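Local coordinates for Alpha/beta hydrolase fold-3 domain protein (Sulfolobus islandicus, PDB 5LK6) that probably hydrolyses carboxylic ester bonds, acting as a thermostable lipase-type carboxylesterase with the alpha/beta hydrolase fold, at residues R95-T98 / N99-C103. Numbering follows the deposited sequence.
Sequences RAIT and NACNC
The N99 carboxamide stands out from a CB that lies beside R95 O; with CG anti to the backbone N (chi1 158°), OD1 is placed where a water can bond to it at 3.1 Å. This water also sits at A96 O, so close that this second half of the bridge is doubtful. V41 of a neighbouring loop touches the N99 side chain. The flat peptide groups carry the rest of the polar contact. A100 N reaches A96 O at 3.1 Å from 32° off the plane of that carbonyl, while R95 O receives N99 N at 3.0 Å in a nearly straight N-H...O bond. One step on, C101 N meets I97 O at 2.7 Å, nearly along the C=O axis. T98 O then closes the last turn of helix 91-101 with two weak bonds, from C101 N and from N102 N (3.0 Å), where N102, with its positive phi, takes the chain out of the helix. T98 CG2 packs against C103 O at 3.4 Å; OG1, the other branch, bonds back to C94 O. In C101, chi1 of 72° brings SG back toward I97 O, 4.3 Å from I97 CG2, and SG joins C103 SG at 2.1 Å. N102 alone lies between the two cysteines, so the disulfide closes a very short loop. L297, F301 and Y302 of helix 285-302 cover it, while I97 rests on L74, Y76 and V105 of the sheet. The bond thus ties the helix end covalently to C103, where the chain leads into strand 104-108 in the beta-alpha-beta crossover from strand 72-77. This would be expected to limit fraying at the helix end, where the bonds to T98 O are weak, and may suit a thermostable enzyme.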
# COMPACT_ATOMS: atom_id res chain seq x y z
N ARG A 95 12.54 13.41 6.31
CA ARG A 95 12.02 14.58 5.58
C ARG A 95 10.88 14.21 4.69
O ARG A 95 9.90 14.90 4.68
CB ARG A 95 13.11 15.24 4.72
CG ARG A 95 14.05 16.14 5.52
CD ARG A 95 15.26 16.51 4.66
NE ARG A 95 16.08 17.47 5.40
CZ ARG A 95 15.82 18.77 5.53
NH1 ARG A 95 14.78 19.36 4.94
NH2 ARG A 95 16.63 19.49 6.27
N ALA A 96 11.03 13.11 3.95
CA ALA A 96 10.03 12.64 3.00
C ALA A 96 8.77 12.18 3.70
O ALA A 96 7.67 12.42 3.22
CB ALA A 96 10.58 11.53 2.14
N ILE A 97 8.91 11.53 4.85
CA ILE A 97 7.71 11.21 5.63
C ILE A 97 7.00 12.49 6.10
O ILE A 97 5.78 12.59 6.00
CB ILE A 97 8.09 10.30 6.79
CG1 ILE A 97 8.47 8.96 6.20
CG2 ILE A 97 6.96 10.20 7.80
CD1 ILE A 97 9.14 8.07 7.20
N THR A 98 7.79 13.45 6.58
CA THR A 98 7.30 14.72 7.10
C THR A 98 6.41 15.41 6.08
O THR A 98 5.26 15.71 6.35
CB THR A 98 8.45 15.65 7.55
OG1 THR A 98 9.25 14.96 8.50
CG2 THR A 98 7.91 16.91 8.27
N ASN A 99 6.96 15.63 4.90
CA ASN A 99 6.25 16.25 3.81
C ASN A 99 5.04 15.41 3.33
O ASN A 99 4.04 15.98 2.97
CB ASN A 99 7.24 16.64 2.70
CG ASN A 99 6.58 16.80 1.36
OD1 ASN A 99 6.25 15.82 0.69
ND2 ASN A 99 6.39 18.02 0.97
N ALA A 100 5.10 14.08 3.41
CA ALA A 100 3.93 13.22 3.15
C ALA A 100 2.86 13.15 4.25
O ALA A 100 1.70 12.90 3.92
CB ALA A 100 4.36 11.79 2.80
N CYS A 101 3.22 13.31 5.52
CA CYS A 101 2.25 13.19 6.60
C CYS A 101 1.69 14.55 7.08
O CYS A 101 0.71 14.58 7.86
CB CYS A 101 2.87 12.41 7.80
SG CYS A 101 4.12 13.34 8.76
N ASN A 102 2.31 15.65 6.65
CA ASN A 102 2.01 17.00 7.18
C ASN A 102 1.94 16.98 8.73
O ASN A 102 1.04 17.53 9.39
CB ASN A 102 0.74 17.59 6.52
CG ASN A 102 0.98 18.07 5.06
OD1 ASN A 102 2.08 18.47 4.62
ND2 ASN A 102 -0.08 18.01 4.31
N CYS A 103 2.92 16.31 9.31
CA CYS A 103 2.97 16.11 10.73
C CYS A 103 4.39 16.37 11.22
O CYS A 103 5.34 16.53 10.42
CB CYS A 103 2.42 14.71 11.10
SG CYS A 103 3.55 13.34 10.80
O HOH W 1 7.34 12.96 0.86